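Local atomic coordinates of aminopeptidase YwaD (Bacillus subtilis, PDB entry 6HC6), a protein that cleaves amino acids, preferentially leucine, arginine or lysine, from the N termini of peptides, using two zinc ions in each monomeric enzyme molecule. Residues 246-251 with 317-322; 242-247 with 285-290; 337-342 with 382-387. All coordinates share one frame; numbering follows the deposited sequence.

Interaction 1. Residues 246-251 with 317-322. With ZN (zinc ion), chain D.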
loop_
_atom_site.group_PDB
_atom_site.type_symbol
_atom_site.label_atom_id
_atom_site.label_comp_id
_atom_site.label_asym_id
_atom_site.label_seq_id
_atom_site.Cartn_x
_atom_site.Cartn_y
_atom_site.Cartn_z
ATOM N N TYR A 246 -6.183 5.526 -16.881
ATOM C CA TYR A 246 -6.076 4.472 -15.885
ATOM C C TYR A 246 -6.783 4.898 -14.602
ATOM O O TYR A 246 -6.516 5.982 -14.080
ATOM C CB TYR A 246 -4.605 4.158 -15.577
ATOM C CG TYR A 246 -3.750 3.815 -16.788
ATOM C CD1 TYR A 246 -3.531 2.490 -17.157
ATOM C CD2 TYR A 246 -3.124 4.812 -17.522
ATOM C CE1 TYR A 246 -2.740 2.171 -18.222
ATOM C CE2 TYR A 246 -2.318 4.498 -18.594
ATOM C CZ TYR A 246 -2.136 3.174 -18.942
ATOM O OH TYR A 246 -1.351 2.835 -20.012
ATOM N N VAL A 247 -7.677 4.052 -14.094
ATOM C CA VAL A 247 -8.325 4.264 -12.799
ATOM C C VAL A 247 -7.940 3.079 -11.929
ATOM O O VAL A 247 -8.238 1.928 -12.285
ATOM C CB VAL A 247 -9.854 4.383 -12.920
ATOM C CG1 VAL A 247 -10.459 4.720 -11.545
ATOM C CG2 VAL A 247 -10.223 5.441 -13.940
ATOM N N THR A 248 -7.223 3.342 -10.830
ATOM C CA THR A 248 -6.478 2.272 -10.179
ATOM C C THR A 248 -6.584 2.355 -8.662
ATOM O O THR A 248 -6.818 3.418 -8.073
ATOM C CB THR A 248 -4.998 2.262 -10.595
ATOM O OG1 THR A 248 -4.333 3.424 -10.086
ATOM C CG2 THR A 248 -4.838 2.217 -12.129
ATOM N N ALA A 249 -6.387 1.200 -8.035
ATOM C CA ALA A 249 -6.445 1.081 -6.580
ATOM C C ALA A 249 -5.811 -0.244 -6.188
ATOM O O ALA A 249 -6.015 -1.237 -6.878
ATOM C CB ALA A 249 -7.900 1.125 -6.101
ATOM N N HIS A 250 -5.057 -0.268 -5.094
ATOM C CA HIS A 250 -4.479 -1.532 -4.647
ATOM C C HIS A 250 -5.446 -2.261 -3.726
ATOM O O HIS A 250 -6.155 -1.645 -2.931
ATOM C CB HIS A 250 -3.113 -1.321 -3.980
ATOM C CG HIS A 250 -3.148 -0.732 -2.594
ATOM N ND1 HIS A 250 -3.181 -1.509 -1.455
ATOM C CD2 HIS A 250 -3.021 0.547 -2.165
ATOM C CE1 HIS A 250 -3.154 -0.737 -0.383
ATOM N NE2 HIS A 250 -3.020 0.520 -0.782
ATOM N N TYR A 251 -5.478 -3.586 -3.840
ATOM C CA TYR A 251 -6.460 -4.365 -3.100
ATOM C C TYR A 251 -5.810 -5.244 -2.039
ATOM O O TYR A 251 -6.515 -6.017 -1.374
ATOM C CB TYR A 251 -7.320 -5.194 -4.064
ATOM C CG TYR A 251 -6.593 -6.324 -4.754
ATOM C CD1 TYR A 251 -5.818 -6.097 -5.885
ATOM C CD2 TYR A 251 -6.706 -7.616 -4.293
ATOM C CE1 TYR A 251 -5.135 -7.127 -6.507
ATOM C CE2 TYR A 251 -6.043 -8.671 -4.920
ATOM C CZ TYR A 251 -5.258 -8.413 -6.022
ATOM O OH TYR A 251 -4.588 -9.432 -6.659
ATOM N N GLU A 317 -2.425 8.656 -21.050
ATOM C CA GLU A 317 -2.779 10.044 -20.794
ATOM C C GLU A 317 -2.759 10.401 -19.318
ATOM O O GLU A 317 -2.104 11.373 -18.927
ATOM C CB GLU A 317 -4.164 10.349 -21.375
ATOM C CG GLU A 317 -4.609 11.786 -21.180
ATOM C CD GLU A 317 -5.956 12.048 -21.813
ATOM O OE1 GLU A 317 -6.109 11.735 -23.004
ATOM O OE2 GLU A 317 -6.866 12.535 -21.110
ATOM N N VAL A 318 -3.461 9.641 -18.486
ATOM C CA VAL A 318 -3.672 10.059 -17.109
ATOM C C VAL A 318 -3.980 8.820 -16.274
ATOM O O VAL A 318 -4.591 7.865 -16.763
ATOM C CB VAL A 318 -4.800 11.123 -17.053
ATOM C CG1 VAL A 318 -6.081 10.594 -17.680
ATOM C CG2 VAL A 318 -5.078 11.524 -15.683
ATOM N N ASN A 319 -3.509 8.829 -15.020
ATOM C CA ASN A 319 -3.791 7.799 -14.023
ATOM C C ASN A 319 -4.438 8.461 -12.811
ATOM O O ASN A 319 -3.829 9.332 -12.184
ATOM C CB ASN A 319 -2.505 7.068 -13.600
ATOM C CG ASN A 319 -2.666 6.307 -12.294
ATOM O OD1 ASN A 319 -1.881 6.475 -11.362
ATOM N ND2 ASN A 319 -3.698 5.472 -12.221
ATOM N N PHE A 320 -5.668 8.057 -12.489
ATOM C CA PHE A 320 -6.335 8.444 -11.244
ATOM C C PHE A 320 -6.205 7.275 -10.277
ATOM O O PHE A 320 -6.846 6.238 -10.476
ATOM C CB PHE A 320 -7.821 8.733 -11.470
ATOM C CG PHE A 320 -8.103 9.872 -12.382
ATOM C CD1 PHE A 320 -8.018 9.714 -13.755
ATOM C CD2 PHE A 320 -8.491 11.109 -11.862
ATOM C CE1 PHE A 320 -8.298 10.773 -14.614
ATOM C CE2 PHE A 320 -8.778 12.167 -12.717
ATOM C CZ PHE A 320 -8.673 12.000 -14.082
ATOM N N ASN A 321 -5.384 7.426 -9.238
ATOM C CA ASN A 321 -5.185 6.356 -8.270
ATOM C C ASN A 321 -5.957 6.683 -6.996
ATOM O O ASN A 321 -5.884 7.808 -6.496
ATOM C CB ASN A 321 -3.697 6.155 -7.959
ATOM C CG ASN A 321 -3.451 4.956 -7.045
ATOM O OD1 ASN A 321 -3.609 3.808 -7.455
ATOM N ND2 ASN A 321 -3.073 5.220 -5.811
ATOM N N LEU A 322 -6.705 5.702 -6.484
ATOM C CA LEU A 322 -7.542 5.860 -5.296
ATOM C C LEU A 322 -6.968 5.026 -4.158
ATOM O O LEU A 322 -6.927 3.799 -4.256
ATOM C CB LEU A 322 -8.972 5.415 -5.599
ATOM C CG LEU A 322 -9.494 6.015 -6.910
ATOM C CD1 LEU A 322 -10.813 5.396 -7.320
ATOM C CD2 LEU A 322 -9.640 7.502 -6.722
HETATM ZN ZN ZN D . -2.732 2.271 0.453
HETATM O O HOH W 1 -3.428 2.173 -5.145
HETATM O O HOH W 2 -1.860 3.803 1.394
HETATM O O HOH W 3 -0.946 1.441 1.082
#

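Interaction 2. Residues 242-247 with 285-290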
loop_
_atom_site.group_PDB
_atom_site.type_symbol
_atom_site.label_atom_id
_atom_site.label_comp_id
_atom_site.label_asym_id
_atom_site.label_seq_id
_atom_site.Cartn_x
_atom_site.Cartn_y
_atom_site.Cartn_z
ATOM N N PRO A 242 -6.411 4.511 -29.232
ATOM C CA PRO A 242 -6.991 5.549 -28.368
ATOM C C PRO A 242 -6.065 5.948 -27.225
ATOM O O PRO A 242 -5.195 5.191 -26.792
ATOM C CB PRO A 242 -8.263 4.885 -27.827
ATOM C CG PRO A 242 -7.961 3.413 -27.865
ATOM C CD PRO A 242 -7.110 3.220 -29.094
ATOM N N ASP A 243 -6.278 7.168 -26.725
ATOM C CA ASP A 243 -5.627 7.595 -25.492
ATOM C C ASP A 243 -6.098 6.714 -24.337
ATOM O O ASP A 243 -7.268 6.331 -24.273
ATOM C CB ASP A 243 -5.952 9.061 -25.198
ATOM C CG ASP A 243 -5.352 10.019 -26.218
ATOM O OD1 ASP A 243 -4.346 9.661 -26.868
ATOM O OD2 ASP A 243 -5.903 11.132 -26.378
ATOM N N ILE A 244 -5.186 6.383 -23.427
ATOM C CA ILE A 244 -5.484 5.484 -22.316
ATOM C C ILE A 244 -5.617 6.278 -21.026
ATOM O O ILE A 244 -4.744 7.094 -20.693
ATOM C CB ILE A 244 -4.406 4.401 -22.154
ATOM C CG1 ILE A 244 -4.284 3.570 -23.419
ATOM C CG2 ILE A 244 -4.776 3.468 -21.019
ATOM C CD1 ILE A 244 -2.941 2.899 -23.528
ATOM N N VAL A 245 -6.687 6.003 -20.279
ATOM C CA VAL A 245 -6.928 6.568 -18.953
ATOM C C VAL A 245 -6.948 5.410 -17.964
ATOM O O VAL A 245 -7.610 4.395 -18.215
ATOM C CB VAL A 245 -8.256 7.352 -18.927
ATOM C CG1 VAL A 245 -8.666 7.748 -17.494
ATOM C CG2 VAL A 245 -8.177 8.564 -19.852
ATOM N N TYR A 246 -6.183 5.526 -16.881
ATOM C CA TYR A 246 -6.076 4.472 -15.885
ATOM C C TYR A 246 -6.783 4.898 -14.602
ATOM O O TYR A 246 -6.516 5.982 -14.080
ATOM C CB TYR A 246 -4.605 4.158 -15.577
ATOM C CG TYR A 246 -3.750 3.815 -16.788
ATOM C CD1 TYR A 246 -3.531 2.490 -17.157
ATOM C CD2 TYR A 246 -3.124 4.812 -17.522
ATOM C CE1 TYR A 246 -2.740 2.171 -18.222
ATOM C CE2 TYR A 246 -2.318 4.498 -18.594
ATOM C CZ TYR A 246 -2.136 3.174 -18.942
ATOM O OH TYR A 246 -1.351 2.835 -20.012
ATOM N N VAL A 247 -7.677 4.052 -14.094
ATOM C CA VAL A 247 -8.325 4.264 -12.799
ATOM C C VAL A 247 -7.940 3.079 -11.929
ATOM O O VAL A 247 -8.238 1.928 -12.285
ATOM C CB VAL A 247 -9.854 4.383 -12.920
ATOM C CG1 VAL A 247 -10.459 4.720 -11.545
ATOM C CG2 VAL A 247 -10.223 5.441 -13.940
ATOM N N GLU A 285 -9.603 4.800 -24.123
ATOM C CA GLU A 285 -9.543 3.458 -23.565
ATOM C C GLU A 285 -9.364 3.588 -22.059
ATOM O O GLU A 285 -8.376 4.167 -21.599
ATOM C CB GLU A 285 -8.395 2.657 -24.178
ATOM C CG GLU A 285 -8.263 1.259 -23.583
ATOM C CD GLU A 285 -7.159 0.441 -24.221
ATOM O OE1 GLU A 285 -6.643 -0.497 -23.568
ATOM O OE2 GLU A 285 -6.805 0.736 -25.378
ATOM N N ILE A 286 -10.323 3.090 -21.287
ATOM C CA ILE A 286 -10.274 3.235 -19.837
ATOM C C ILE A 286 -9.916 1.888 -19.227
ATOM O O ILE A 286 -10.615 0.890 -19.436
ATOM C CB ILE A 286 -11.594 3.766 -19.268
ATOM C CG1 ILE A 286 -12.023 5.016 -20.031
ATOM C CG2 ILE A 286 -11.407 4.084 -17.797
ATOM C CD1 ILE A 286 -13.411 5.503 -19.654
ATOM N N ARG A 287 -8.823 1.859 -18.480
ATOM C CA ARG A 287 -8.363 0.647 -17.819
ATOM C C ARG A 287 -8.586 0.809 -16.324
ATOM O O ARG A 287 -7.975 1.675 -15.685
ATOM C CB ARG A 287 -6.896 0.386 -18.141
ATOM C CG ARG A 287 -6.643 0.323 -19.631
ATOM C CD ARG A 287 -5.248 -0.166 -19.931
ATOM N NE ARG A 287 -5.028 -0.248 -21.374
ATOM C CZ ARG A 287 -3.855 -0.503 -21.941
ATOM N NH1 ARG A 287 -2.781 -0.704 -21.186
ATOM N NH2 ARG A 287 -3.752 -0.559 -23.261
ATOM N N PHE A 288 -9.471 -0.011 -15.770
ATOM C CA PHE A 288 -9.669 -0.056 -14.326
ATOM C C PHE A 288 -8.783 -1.155 -13.770
ATOM O O PHE A 288 -8.864 -2.309 -14.206
ATOM C CB PHE A 288 -11.129 -0.316 -13.974
ATOM C CG PHE A 288 -12.069 0.708 -14.518
ATOM C CD1 PHE A 288 -12.617 0.559 -15.785
ATOM C CD2 PHE A 288 -12.383 1.839 -13.781
ATOM C CE1 PHE A 288 -13.490 1.506 -16.302
ATOM C CE2 PHE A 288 -13.253 2.798 -14.303
ATOM C CZ PHE A 288 -13.808 2.623 -15.559
ATOM N N ILE A 289 -7.908 -0.810 -12.838
ATOM C CA ILE A 289 -6.939 -1.790 -12.376
ATOM C C ILE A 289 -6.991 -1.890 -10.866
ATOM O O ILE A 289 -6.914 -0.872 -10.163
ATOM C CB ILE A 289 -5.511 -1.457 -12.831
ATOM C CG1 ILE A 289 -5.518 -1.108 -14.315
ATOM C CG2 ILE A 289 -4.626 -2.641 -12.505
ATOM C CD1 ILE A 289 -4.145 -0.935 -14.897
ATOM N N ALA A 290 -7.090 -3.120 -10.378
ATOM C CA ALA A 290 -6.846 -3.457 -8.985
ATOM C C ALA A 290 -5.427 -4.022 -8.895
ATOM O O ALA A 290 -5.145 -5.096 -9.442
ATOM C CB ALA A 290 -7.892 -4.458 -8.485
#

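Interaction 3. Residues 337-342 with 382-387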
loop_
_atom_site.group_PDB
_atom_site.type_symbol
_atom_site.label_atom_id
_atom_site.label_comp_id
_atom_site.label_asym_id
_atom_site.label_seq_id
_atom_site.Cartn_x
_atom_site.Cartn_y
_atom_site.Cartn_z
ATOM N N VAL A 337 -5.069 15.563 -3.417
ATOM C CA VAL A 337 -4.608 15.064 -4.709
ATOM C C VAL A 337 -3.085 15.103 -4.653
ATOM O O VAL A 337 -2.470 16.173 -4.765
ATOM C CB VAL A 337 -5.154 15.903 -5.870
ATOM C CG1 VAL A 337 -4.655 15.360 -7.201
ATOM C CG2 VAL A 337 -6.662 15.920 -5.849
ATOM N N ASN A 338 -2.470 13.943 -4.451
ATOM C CA ASN A 338 -1.027 13.839 -4.268
ATOM C C ASN A 338 -0.342 13.598 -5.608
ATOM O O ASN A 338 -0.604 12.587 -6.261
ATOM C CB ASN A 338 -0.696 12.683 -3.314
ATOM C CG ASN A 338 -0.998 13.017 -1.865
ATOM O OD1 ASN A 338 -0.098 13.290 -1.080
ATOM N ND2 ASN A 338 -2.270 13.032 -1.519
ATOM N N THR A 339 0.559 14.498 -6.005
ATOM C CA THR A 339 1.447 14.223 -7.124
ATOM C C THR A 339 2.872 14.076 -6.609
ATOM O O THR A 339 3.233 14.637 -5.570
ATOM C CB THR A 339 1.369 15.316 -8.201
ATOM O OG1 THR A 339 1.868 16.550 -7.676
ATOM C CG2 THR A 339 -0.067 15.510 -8.638
ATOM N N LEU A 340 3.675 13.273 -7.318
ATOM C CA LEU A 340 4.990 12.918 -6.788
ATOM C C LEU A 340 5.892 14.143 -6.644
ATOM O O LEU A 340 6.770 14.170 -5.774
ATOM C CB LEU A 340 5.640 11.857 -7.676
ATOM C CG LEU A 340 6.988 11.287 -7.243
ATOM C CD1 LEU A 340 6.843 10.498 -5.935
ATOM C CD2 LEU A 340 7.603 10.429 -8.355
ATOM N N ASP A 341 5.677 15.171 -7.460
ATOM C CA ASP A 341 6.442 16.408 -7.378
ATOM C C ASP A 341 5.661 17.557 -6.759
ATOM O O ASP A 341 6.203 18.661 -6.628
ATOM C CB ASP A 341 6.939 16.814 -8.770
ATOM C CG ASP A 341 5.838 16.783 -9.819
ATOM O OD1 ASP A 341 4.644 16.772 -9.446
ATOM O OD2 ASP A 341 6.172 16.768 -11.024
ATOM N N GLY A 342 4.409 17.336 -6.375
ATOM C CA GLY A 342 3.592 18.403 -5.836
ATOM C C GLY A 342 3.101 19.396 -6.860
ATOM O O GLY A 342 2.464 20.384 -6.484
ATOM N N ASP A 382 0.959 11.511 -16.512
ATOM C CA ASP A 382 0.289 12.306 -15.482
ATOM C C ASP A 382 -0.466 11.399 -14.520
ATOM O O ASP A 382 -1.316 10.612 -14.939
ATOM C CB ASP A 382 -0.699 13.272 -16.136
ATOM C CG ASP A 382 -0.026 14.337 -16.969
ATOM O OD1 ASP A 382 0.764 13.984 -17.865
ATOM O OD2 ASP A 382 -0.345 15.525 -16.758
ATOM N N SER A 383 -0.191 11.519 -13.221
ATOM C CA SER A 383 -0.852 10.642 -12.264
ATOM C C SER A 383 -0.990 11.361 -10.936
ATOM O O SER A 383 -0.244 12.294 -10.636
ATOM C CB SER A 383 -0.075 9.346 -12.030
ATOM O OG SER A 383 1.124 9.610 -11.322
ATOM N N ALA A 384 -1.921 10.896 -10.132
ATOM C CA ALA A 384 -2.091 11.385 -8.790
ATOM C C ALA A 384 -2.804 10.350 -7.941
ATOM O O ALA A 384 -3.445 9.499 -8.425
ATOM C CB ALA A 384 -2.874 12.649 -8.757
ATOM N N ASN A 385 -2.668 10.521 -6.644
ATOM C CA ASN A 385 -3.305 9.676 -5.664
ATOM C C ASN A 385 -4.309 10.474 -4.828
ATOM O O ASN A 385 -3.950 11.457 -4.345
ATOM C CB ASN A 385 -2.258 9.071 -4.754
ATOM C CG ASN A 385 -2.846 8.156 -3.737
ATOM O OD1 ASN A 385 -3.729 7.440 -3.999
ATOM N ND2 ASN A 385 -2.322 8.226 -2.558
ATOM N N PHE A 386 -5.535 10.011 -4.707
ATOM C CA PHE A 386 -6.574 10.652 -3.957
ATOM C C PHE A 386 -6.685 10.004 -2.563
ATOM O O PHE A 386 -6.821 8.840 -2.464
ATOM C CB PHE A 386 -7.906 10.561 -4.677
ATOM C CG PHE A 386 -7.948 11.268 -5.999
ATOM C CD1 PHE A 386 -7.403 10.703 -7.099
ATOM C CD2 PHE A 386 -8.528 12.486 -6.132
ATOM C CE1 PHE A 386 -7.423 11.330 -8.311
ATOM C CE2 PHE A 386 -8.558 13.126 -7.332
ATOM C CZ PHE A 386 -8.023 12.547 -8.425
ATOM N N ILE A 387 -6.724 10.829 -1.529
ATOM C CA ILE A 387 -6.731 10.321 -0.154
ATOM C C ILE A 387 -7.270 11.414 0.770
ATOM O O ILE A 387 -6.983 12.601 0.577
ATOM C CB ILE A 387 -5.312 9.852 0.250
ATOM C CG1 ILE A 387 -5.251 9.414 1.716
ATOM C CG2 ILE A 387 -4.297 10.941 -0.024
ATOM C CD1 ILE A 387 -3.922 8.755 2.077
HETATM O O HOH W 4 2.411 12.083 -9.654
#

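Interaction 1. Residues 246-251 with 317-322
Thr248 and Asn321 come together through their first torsions: OG1 of Thr248 sits between the backbone N and the carbonyl carbon (chi1 68°), while CG of Asn321 is anti to its own N (chi1 -175°). The hydroxyl thus donates to an in-plane lone pair of Asn321 OD1, 2.8 Å from Thr248 OG1. From two residues earlier, on the same face, ND2 of Asn319 gives OG1 of Thr248 a hydrogen bond of 3.0 Å, the oxygen close to the amide plane. The asparagines cross the threonine at about right angles, making its buried hydroxyl acceptor and donor. With alanine in place of Thr248, OD1 of Asn321 would probably lose its hydroxyl donor and ND2 of Asn319 keep only a weak bond to Tyr246 O across this contact. OD1 of Asn321 also accepts from a water 2.8 Å away that takes a weak bond from His250 N, while its ND2 bonds to Asn385. Backbone bonds in parallel register run alongside, such as Tyr246 N to Val318 O at 2.8 Å. Just beyond, NE2 of His250 binds zinc at 2.2 Å, with Asp262, Asp323 and two waters: the metal site at the C-terminal ends of parallel strands in an M28 peptidase.

Interaction 2. Residues 242-247 with 285-290
Over one face of the Arg287 guanidinium, toward its rim, lies the end of Ile244: CD1 of Ile244 is 3.6 Å from NH2 of Arg287. At the guanidinium edge, in plane, stands the Glu285 carboxylate, two residues back on the same strand. NE and NH2 of Arg287 both go to one oxygen, with NE 2.7 Å from OE1 of Glu285, and both come from above the same face of the carboxylate. The Tyr246 ring is turned 84° from the guanidinium plane; the two side chains run alongside each other, CE1 of Tyr246 being 3.8 Å from CD of Arg287. CG2 of Ile244 sits over one face of that ring, toward its rim, and CD1 of Ile289 meets its edge 4.1 Å from CD1 of Tyr246. Several charges are buried here, each with further partners: OE2 of Glu285 with Lys235 and Arg315, NH1 of Arg287 with Glu312 and Tyr304.

The strands are the two arms of a beta-alpha-beta crossover, joined through helix 260-277. Parallel backbone bonds hold them, from Glu285 N to Asp243 O at 2.8 Å as far as Ile289 N to Val247 O. On the sheet face toward that helix, Val247 and Phe288 lie side by side, CB of Val247 3.7 Å from CD2 of Phe288. CG of Phe288 is anti to the carbonyl carbon (chi1 -59°), which brings the ring along the valine and against Met270 and Ala274 of that helix. Just before strand 244-250, CG of Pro242 rests 3.8 Å from CB of Glu285.

Interaction 3. Residues 337-342 with 382-387
Val337 spreads its two methyls over two partners on the opposite strand. With CG1 anti to the backbone N (chi1 180°), that branch reaches Ala384, its CG1 3.6 Å from CB of Ala384, while the other branch turns to Phe386, CG2 of Val337 lying 3.7 Å from CE2 of the ring. The valine and the phenylalanine lie side by side, pointing the same way. Thr339 adds its methyl from the end of the strand, CG2 of Thr339 being 4.0 Å from CB of Ala384. Its torsion sets OG1 between the backbone N and the carbonyl carbon (chi1 66°), where it bonds to Gln343 O, and leaves the methyl to meet the alanine.

This is an antiparallel pairing inside the eight-stranded mixed sheet of the M28 peptidase domain: strand 334-339 runs against strand 382-389, itself parallel to its other neighbour, 316-322. Helix 346-358 packs on the face that carries Val337, Ala384 and Phe386. Asn338 and Asn385 form the hydrogen-bonded pair: Asn338 N bonds to Asn385 O and Asn385 N to Asn338 O, both at 2.9 Å. Their side chains share the other face, with CB of Asn338 4.2 Å from CB of Asn385. OD1 of Asn385 accepts from ND2 of Asn321 close to the zinc ligand Asp323. Where the strands splay, a water replaces direct pairing, accepting from Leu340 N at 2.9 Å and donating to Ser383 O at 2.8 Å. Strand 334-339 then leaves through a type I turn from Thr339 to Gly342, closed by the bond from Gly342 N to Thr339 O.

From the N terminus, strand 244-250 opens both interaction 1 and interaction 2, which share Tyr246 and Val247. Interaction 2 closes first, when the chain returns through helix 260-277 to 285-290; interaction 1 closes later at 317-322, so the shorter loop lies nearly all within the longer one, though interaction 2 starts slightly earlier in the chain. Strand 244-250 is flanked in the sheet by its two partners, 285-291 and 316-322. Interaction 3 follows in series: it opens at 337-342 and closes at 382-387 after helix 346-358 and strand 363-367. Strand 382-389 comes back beside 316-322, with Asn319 N near Asp382 O (2.8 Å), joining interactions 1 and 3, whereas interactions 2 and 3 do not touch.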